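Local coordinates for capsid protein (Penaeus vannamei nodavirus, PDB 5YKZ), which forms the protruding domain of the shrimp nodavirus capsid, the part that probably builds the dimeric spikes on the particle surface, at residues P19-T29 / T94-A104. Residues are numbered along the deposited sequence; the frame is centred on the assembly and turned at random.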
# COMPACT_ATOMS: atom_id res chain seq x y z
N PRO B 19 -0.09 19.53 3.44
CA PRO B 19 0.07 20.57 4.49
C PRO B 19 0.98 21.70 4.09
O PRO B 19 1.96 21.54 3.43
CB PRO B 19 0.66 19.80 5.68
CG PRO B 19 0.34 18.37 5.42
CD PRO B 19 0.30 18.19 3.94
N GLU B 20 0.62 22.89 4.60
CA GLU B 20 1.33 24.09 4.18
C GLU B 20 2.58 24.35 4.95
O GLU B 20 3.45 25.10 4.46
CB GLU B 20 0.45 25.35 4.22
CG GLU B 20 -0.68 25.27 3.22
CD GLU B 20 -0.25 25.43 1.79
OE1 GLU B 20 -0.97 24.93 0.90
OE2 GLU B 20 0.76 26.11 1.52
N VAL B 21 2.67 23.90 6.14
CA VAL B 21 3.81 24.22 7.02
C VAL B 21 4.62 22.96 7.43
O VAL B 21 4.02 21.97 7.93
CB VAL B 21 3.38 24.98 8.31
CG1 VAL B 21 4.59 25.30 9.23
CG2 VAL B 21 2.63 26.25 7.90
N SER B 22 5.93 22.97 7.22
CA SER B 22 6.75 21.84 7.50
C SER B 22 6.64 21.41 8.91
O SER B 22 6.81 22.27 9.85
CB SER B 22 8.22 22.18 7.18
OG SER B 22 8.30 22.42 5.82
N GLY B 23 6.41 20.14 9.15
CA GLY B 23 6.45 19.63 10.46
C GLY B 23 5.22 19.89 11.34
O GLY B 23 5.21 19.44 12.49
N VAL B 24 4.21 20.54 10.85
CA VAL B 24 3.00 20.92 11.59
C VAL B 24 1.85 20.06 11.03
O VAL B 24 1.45 20.28 9.93
CB VAL B 24 2.71 22.40 11.49
CG1 VAL B 24 1.43 22.69 12.26
CG2 VAL B 24 3.85 23.23 12.12
N ALA B 25 1.37 19.23 11.87
CA ALA B 25 0.28 18.28 11.44
C ALA B 25 -1.03 19.04 11.20
O ALA B 25 -1.29 20.07 11.91
CB ALA B 25 0.05 17.30 12.50
N GLU B 26 -1.79 18.70 10.20
CA GLU B 26 -3.11 19.25 9.95
C GLU B 26 -4.12 18.09 9.98
O GLU B 26 -3.81 16.91 9.73
CB GLU B 26 -3.13 19.87 8.55
CG GLU B 26 -2.28 21.12 8.36
CD GLU B 26 -2.27 21.72 6.97
OE1 GLU B 26 -3.20 21.39 6.13
OE2 GLU B 26 -1.43 22.63 6.65
N ILE B 27 -5.38 18.43 10.12
CA ILE B 27 -6.48 17.48 9.94
C ILE B 27 -6.82 17.33 8.51
O ILE B 27 -6.95 18.30 7.75
CB ILE B 27 -7.72 17.97 10.75
CG1 ILE B 27 -7.45 18.03 12.25
CG2 ILE B 27 -8.90 17.10 10.41
CD1 ILE B 27 -7.29 16.65 12.84
N GLN B 28 -7.00 16.06 8.09
CA GLN B 28 -7.66 15.68 6.88
C GLN B 28 -8.92 15.01 7.29
O GLN B 28 -8.92 13.96 7.93
CB GLN B 28 -6.79 14.73 6.02
CG GLN B 28 -7.54 14.22 4.88
CD GLN B 28 -6.66 13.62 3.79
OE1 GLN B 28 -5.42 13.57 3.89
NE2 GLN B 28 -7.28 13.08 2.76
N THR B 29 -10.05 15.56 6.91
CA THR B 29 -11.37 14.98 7.10
C THR B 29 -11.75 14.22 5.93
O THR B 29 -11.78 14.72 4.77
CB THR B 29 -12.40 16.09 7.45
OG1 THR B 29 -12.01 16.75 8.61
CG2 THR B 29 -13.80 15.53 7.65
N THR B 94 -17.93 10.19 8.50
CA THR B 94 -16.66 10.87 8.41
C THR B 94 -15.70 10.37 9.41
O THR B 94 -16.03 9.86 10.46
CB THR B 94 -16.76 12.43 8.54
OG1 THR B 94 -16.65 12.85 9.92
CG2 THR B 94 -17.98 12.94 7.79
N PHE B 95 -14.38 10.59 9.13
CA PHE B 95 -13.35 10.46 10.11
C PHE B 95 -12.24 11.41 9.82
O PHE B 95 -12.06 11.87 8.69
CB PHE B 95 -12.78 9.01 10.23
CG PHE B 95 -12.11 8.53 8.94
CD1 PHE B 95 -10.79 8.85 8.69
CD2 PHE B 95 -12.74 7.64 8.06
CE1 PHE B 95 -10.15 8.38 7.57
CE2 PHE B 95 -12.09 7.16 6.92
CZ PHE B 95 -10.79 7.55 6.67
N ASP B 96 -11.47 11.74 10.82
CA ASP B 96 -10.34 12.62 10.71
C ASP B 96 -9.01 11.94 10.86
O ASP B 96 -8.84 11.05 11.71
CB ASP B 96 -10.39 13.74 11.78
CG ASP B 96 -11.46 14.75 11.60
OD1 ASP B 96 -12.05 14.83 10.57
OD2 ASP B 96 -11.65 15.54 12.55
N LEU B 97 -8.05 12.31 10.05
CA LEU B 97 -6.65 11.93 10.16
C LEU B 97 -5.82 13.11 10.57
O LEU B 97 -6.13 14.24 10.16
CB LEU B 97 -6.11 11.39 8.84
CG LEU B 97 -6.84 10.23 8.22
CD1 LEU B 97 -6.17 9.88 6.88
CD2 LEU B 97 -6.86 9.02 9.10
N SER B 98 -4.77 12.88 11.25
CA SER B 98 -3.71 13.87 11.49
C SER B 98 -2.59 13.61 10.49
O SER B 98 -2.07 12.44 10.50
CB SER B 98 -3.20 13.73 12.87
OG SER B 98 -2.10 14.57 13.14
N VAL B 99 -2.21 14.51 9.65
CA VAL B 99 -1.24 14.28 8.56
C VAL B 99 -0.16 15.30 8.67
O VAL B 99 -0.42 16.50 8.85
CB VAL B 99 -1.94 14.44 7.21
CG1 VAL B 99 -0.91 14.18 6.11
CG2 VAL B 99 -3.12 13.51 7.03
N VAL B 100 1.08 14.86 8.63
CA VAL B 100 2.21 15.74 8.77
C VAL B 100 3.24 15.46 7.71
O VAL B 100 3.55 14.27 7.40
CB VAL B 100 2.84 15.67 10.17
CG1 VAL B 100 3.29 14.33 10.50
CG2 VAL B 100 3.94 16.75 10.37
N LEU B 101 3.72 16.51 7.07
CA LEU B 101 4.73 16.45 6.02
C LEU B 101 5.99 17.11 6.57
O LEU B 101 5.93 18.28 7.00
CB LEU B 101 4.27 17.20 4.84
CG LEU B 101 4.77 17.04 3.47
CD1 LEU B 101 4.84 15.59 3.00
CD2 LEU B 101 3.98 17.86 2.44
N THR B 102 7.11 16.44 6.55
CA THR B 102 8.33 16.99 7.20
C THR B 102 8.84 18.18 6.44
O THR B 102 9.31 19.17 7.14
CB THR B 102 9.37 15.89 7.31
OG1 THR B 102 8.82 14.81 8.07
CG2 THR B 102 10.69 16.33 7.94
N THR B 103 8.83 18.20 5.15
CA THR B 103 9.21 19.30 4.34
C THR B 103 8.02 19.64 3.50
O THR B 103 7.66 18.85 2.56
CB THR B 103 10.46 19.00 3.55
OG1 THR B 103 11.52 18.71 4.42
CG2 THR B 103 10.91 20.19 2.69
N ALA B 104 7.33 20.74 3.73
CA ALA B 104 6.09 21.05 3.06
C ALA B 104 6.23 21.42 1.62
O ALA B 104 5.22 21.35 0.87
CB ALA B 104 5.32 22.11 3.83
O HOH W 1 2.54 20.43 1.00
O HOH W 2 3.00 19.20 7.86
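With OG1 of T29 (chi1 -59°) and CG of D96 (chi1 -69°) both anti to the carbonyl carbon of their own residue, the two side chains lie side by side, pointing the same way. T29 OG1 donates to D96 OD1 at 2.7 Å, reaching it from above the carboxylate plane, 44° out of it. On the same face of the sheet, CG2 of I27 lies 3.7 Å from D96 CG, so a methyl and a hydroxyl both border the carboxylate. The backbones that carry these side chains, and those beyond I27, pair as an antiparallel ladder. E26 and V99 form one hydrogen-bonded pair and Q28 and L97 the next; the bond from L97 N to Q28 O is 2.8 Å long. Within the antiparallel sheet of the P-domain, strand 26-30 is outermost in its chain, and strand 95-101 joins it to strand 58-63. Q28, L97 and V99, on the other face, are buried. There the extended Q28 side chain crosses V99, with CB 4.0 Å from V99 CG2, while its amide is held by the backbone of N15 and I17. Farther along, P19 CD packs against L101 CD2 at 4.0 Å, the two side chains crossing at about a right angle. Where regular pairing ends, the type II turn from V21 to V24 stays bonded to segment 94-104: G23 N gives a nearly straight bond to L101 O, and A104 N donates, also nearly straight, to S22 OG at 2.9 Å. One water accepts from L101 N and lies within bonding distance of V21 O and V24 O, linking the turn to strand 95-101. V100 CG2, anti to its own nitrogen, lies against the backbone of G23, 3.5 Å from G23 C.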